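Local coordinates for protein transglutaminase elicitor (Phytophthora sojae, PDB 3TW5) that catalyses the transglutaminase reaction, cross-linking glutamine side chains to amines, and is probably recognised as an elicitor of plant innate immunity, at residues A[1-11]-A[201-212]. The protein carries 1 engineered substitution. Residues are numbered along the deposited sequence; the frame is centred on the assembly and turned at random.
Sequences EANGNQDIAKL and NPAYFHIASANI
The ring of Tyr204, on helix 202-215, packs against Asp7, Ile8 and Leu11 of the N-terminal helix that runs to residue 15. CG stands anti to the backbone N (chi1 175°), which lays the ring along its own helix toward Ala208. Asp7 CB lies over one face in a CH-pi contact, 4.1 Å from the ring centroid, and Ala208 CB covers the opposite face near the rim. Ile8 CG1 comes to the edge, 4.1 Å from Tyr204 CD1, while Leu11 CD1 meets Tyr204 CE1 obliquely at 3.7 Å. The other Leu11 branch, CD2, touches Ile212 CD1 at 4.0 Å, the two side chains crossing at about a right angle. The hydroxyl of Tyr204 passes beyond this apolar patch to hydrogen-bond Thr175, and Asp7 OD2 bonds Gly176 N weakly.

Packing is looser and more polar toward the chain start, where exposed Glu1 and Ala2 run in extended form. Asn3 brings its amide carbon near Ala203 CB and OD1 near Tyr204 CB, its ND2 3.9 Å from Ile207 CD1. Asn201, the N-cap of its helix, uses both ends of its amide: OD1 accepts from Ala203 N at 2.9 Å, and ND2 gives a weak but straight bond to Glu1 O (3.3 Å, 177°). Glu1 N bonds Glu309 and Glu320, and backbone bonds to Gly319 and Ile317 lay the tail along strand 316-321, whose Ile316 touches Ala203 and Ile207.

The helices thus pack side by side next to the antiparallel sheet, their segments 16° apart with axes 10.6 Å apart at closest approach; their union rests chiefly on apolar and CH-pi contacts around one tyrosine, with polar bonding across it limited to a weak link at the cap.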
# COMPACT_ATOMS: atom_id res chain seq x y z
N GLU A 1 -21.27 11.63 -12.46
CA GLU A 1 -20.79 11.05 -13.74
C GLU A 1 -20.96 9.53 -13.74
O GLU A 1 -20.71 8.87 -12.73
CB GLU A 1 -19.32 11.42 -13.98
CG GLU A 1 -18.83 11.21 -15.41
CD GLU A 1 -17.35 11.50 -15.56
OE1 GLU A 1 -16.59 11.33 -14.58
OE2 GLU A 1 -16.93 11.90 -16.67
N ALA A 2 -21.37 8.99 -14.89
CA ALA A 2 -21.65 7.56 -15.07
C ALA A 2 -20.48 6.62 -14.72
O ALA A 2 -19.30 7.00 -14.80
CB ALA A 2 -22.14 7.29 -16.50
N ASN A 3 -20.83 5.40 -14.32
CA ASN A 3 -19.88 4.40 -13.82
C ASN A 3 -19.49 3.37 -14.88
O ASN A 3 -20.36 2.78 -15.54
CB ASN A 3 -20.48 3.71 -12.59
CG ASN A 3 -19.50 2.78 -11.89
OD1 ASN A 3 -18.31 3.08 -11.78
ND2 ASN A 3 -20.01 1.66 -11.39
N GLY A 4 -18.18 3.14 -15.02
CA GLY A 4 -17.65 2.17 -15.98
C GLY A 4 -17.53 0.75 -15.44
O GLY A 4 -16.80 0.49 -14.47
N ASN A 5 -18.24 -0.18 -16.08
CA ASN A 5 -18.26 -1.58 -15.64
C ASN A 5 -16.99 -2.39 -15.95
O ASN A 5 -16.93 -3.59 -15.70
CB ASN A 5 -19.52 -2.30 -16.18
CG ASN A 5 -19.58 -2.34 -17.72
OD1 ASN A 5 -18.67 -1.87 -18.41
ND2 ASN A 5 -20.66 -2.90 -18.24
N GLN A 6 -15.97 -1.71 -16.49
CA GLN A 6 -14.70 -2.35 -16.84
C GLN A 6 -13.93 -2.84 -15.61
O GLN A 6 -13.46 -3.98 -15.59
CB GLN A 6 -13.83 -1.38 -17.66
CG GLN A 6 -12.56 -1.99 -18.24
CD GLN A 6 -12.76 -2.61 -19.61
OE1 GLN A 6 -13.77 -3.27 -19.88
NE2 GLN A 6 -11.78 -2.42 -20.49
N ASP A 7 -13.82 -1.98 -14.60
CA ASP A 7 -13.12 -2.31 -13.36
C ASP A 7 -13.90 -3.28 -12.48
O ASP A 7 -13.31 -4.09 -11.77
CB ASP A 7 -12.77 -1.03 -12.58
CG ASP A 7 -11.61 -0.27 -13.19
OD1 ASP A 7 -10.61 -0.91 -13.60
OD2 ASP A 7 -11.68 0.98 -13.25
N ILE A 8 -15.23 -3.18 -12.53
CA ILE A 8 -16.11 -4.09 -11.80
C ILE A 8 -15.98 -5.52 -12.35
O ILE A 8 -15.96 -6.49 -11.59
CB ILE A 8 -17.59 -3.61 -11.80
CG1 ILE A 8 -17.72 -2.32 -10.98
CG2 ILE A 8 -18.52 -4.67 -11.22
CD1 ILE A 8 -19.07 -1.66 -11.08
N ALA A 9 -15.87 -5.62 -13.67
CA ALA A 9 -15.66 -6.90 -14.35
C ALA A 9 -14.41 -7.62 -13.85
O ALA A 9 -14.45 -8.81 -13.54
CB ALA A 9 -15.59 -6.70 -15.85
N LYS A 10 -13.30 -6.87 -13.75
CA LYS A 10 -12.03 -7.41 -13.25
C LYS A 10 -12.20 -8.00 -11.85
O LYS A 10 -11.65 -9.07 -11.56
CB LYS A 10 -10.95 -6.33 -13.21
CG LYS A 10 -10.59 -5.70 -14.55
CD LYS A 10 -9.36 -4.81 -14.41
CE LYS A 10 -9.31 -3.74 -15.48
NZ LYS A 10 -7.97 -3.09 -15.57
N LEU A 11 -12.94 -7.30 -11.00
CA LEU A 11 -13.21 -7.76 -9.64
C LEU A 11 -14.10 -9.00 -9.62
O LEU A 11 -13.81 -9.96 -8.90
CB LEU A 11 -13.85 -6.64 -8.81
CG LEU A 11 -13.00 -5.42 -8.43
CD1 LEU A 11 -13.87 -4.37 -7.76
CD2 LEU A 11 -11.84 -5.79 -7.52
N ASN A 201 -13.64 7.04 -10.16
CA ASN A 201 -15.06 7.29 -9.91
C ASN A 201 -15.45 6.93 -8.47
O ASN A 201 -15.14 5.84 -8.00
CB ASN A 201 -15.93 6.53 -10.91
CG ASN A 201 -17.32 7.12 -11.04
OD1 ASN A 201 -18.06 7.23 -10.06
ND2 ASN A 201 -17.70 7.48 -12.26
N PRO A 202 -16.11 7.87 -7.76
CA PRO A 202 -16.51 7.61 -6.38
C PRO A 202 -17.56 6.50 -6.25
O PRO A 202 -17.64 5.85 -5.21
CB PRO A 202 -17.07 8.96 -5.91
CG PRO A 202 -17.41 9.69 -7.15
CD PRO A 202 -16.44 9.24 -8.18
N ALA A 203 -18.35 6.29 -7.30
CA ALA A 203 -19.26 5.15 -7.37
C ALA A 203 -18.45 3.87 -7.27
O ALA A 203 -18.74 3.00 -6.45
CB ALA A 203 -20.07 5.17 -8.65
N TYR A 204 -17.41 3.77 -8.10
CA TYR A 204 -16.53 2.61 -8.07
C TYR A 204 -15.85 2.48 -6.70
O TYR A 204 -15.81 1.38 -6.14
CB TYR A 204 -15.50 2.62 -9.21
CG TYR A 204 -14.53 1.48 -9.07
CD1 TYR A 204 -14.94 0.17 -9.28
CD2 TYR A 204 -13.22 1.70 -8.67
CE1 TYR A 204 -14.07 -0.89 -9.12
CE2 TYR A 204 -12.33 0.64 -8.50
CZ TYR A 204 -12.77 -0.65 -8.73
OH TYR A 204 -11.91 -1.70 -8.57
N PHE A 205 -15.34 3.59 -6.17
CA PHE A 205 -14.69 3.58 -4.87
C PHE A 205 -15.58 2.95 -3.79
O PHE A 205 -15.14 2.03 -3.09
CB PHE A 205 -14.27 5.00 -4.46
CG PHE A 205 -13.72 5.10 -3.06
CD1 PHE A 205 -12.45 4.62 -2.76
CD2 PHE A 205 -14.48 5.67 -2.04
CE1 PHE A 205 -11.95 4.71 -1.46
CE2 PHE A 205 -13.99 5.75 -0.75
CZ PHE A 205 -12.72 5.27 -0.45
N HIS A 206 -16.81 3.43 -3.68
CA HIS A 206 -17.76 2.93 -2.68
C HIS A 206 -18.09 1.45 -2.91
O HIS A 206 -17.98 0.65 -1.99
CB HIS A 206 -19.05 3.77 -2.66
CG HIS A 206 -19.93 3.51 -1.48
ND1 HIS A 206 -19.83 4.21 -0.30
CD2 HIS A 206 -20.94 2.62 -1.31
CE1 HIS A 206 -20.73 3.76 0.55
NE2 HIS A 206 -21.42 2.80 -0.03
N ILE A 207 -18.47 1.11 -4.14
CA ILE A 207 -18.83 -0.27 -4.50
C ILE A 207 -17.70 -1.25 -4.19
O ILE A 207 -17.93 -2.29 -3.58
CB ILE A 207 -19.27 -0.38 -5.99
CG1 ILE A 207 -20.59 0.37 -6.22
CG2 ILE A 207 -19.40 -1.84 -6.42
CD1 ILE A 207 -20.87 0.71 -7.67
N ALA A 208 -16.48 -0.90 -4.60
CA ALA A 208 -15.30 -1.74 -4.35
C ALA A 208 -15.00 -1.87 -2.86
O ALA A 208 -14.85 -2.99 -2.36
CB ALA A 208 -14.09 -1.20 -5.10
N SER A 209 -14.94 -0.74 -2.16
CA SER A 209 -14.59 -0.72 -0.74
C SER A 209 -15.58 -1.50 0.12
O SER A 209 -15.18 -2.23 1.02
CB SER A 209 -14.47 0.72 -0.23
OG SER A 209 -13.51 1.45 -0.97
N ALA A 210 -16.87 -1.34 -0.18
CA ALA A 210 -17.93 -2.01 0.58
C ALA A 210 -17.96 -3.52 0.33
O ALA A 210 -18.10 -4.30 1.27
CB ALA A 210 -19.28 -1.38 0.26
N ASN A 211 -17.82 -3.92 -0.93
CA ASN A 211 -17.80 -5.33 -1.30
C ASN A 211 -16.57 -6.08 -0.80
O ASN A 211 -16.69 -7.15 -0.21
CB ASN A 211 -17.94 -5.49 -2.82
CG ASN A 211 -19.38 -5.45 -3.29
OD1 ASN A 211 -20.06 -6.47 -3.34
ND2 ASN A 211 -19.84 -4.26 -3.67
N ILE A 212 -15.38 -5.51 -1.02
CA ILE A 212 -14.13 -6.18 -0.67
C ILE A 212 -13.92 -6.28 0.85
O ILE A 212 -13.72 -7.37 1.38
CB ILE A 212 -12.90 -5.55 -1.39
CG1 ILE A 212 -13.07 -5.65 -2.91
CG2 ILE A 212 -11.61 -6.22 -0.96
CD1 ILE A 212 -12.23 -4.67 -3.71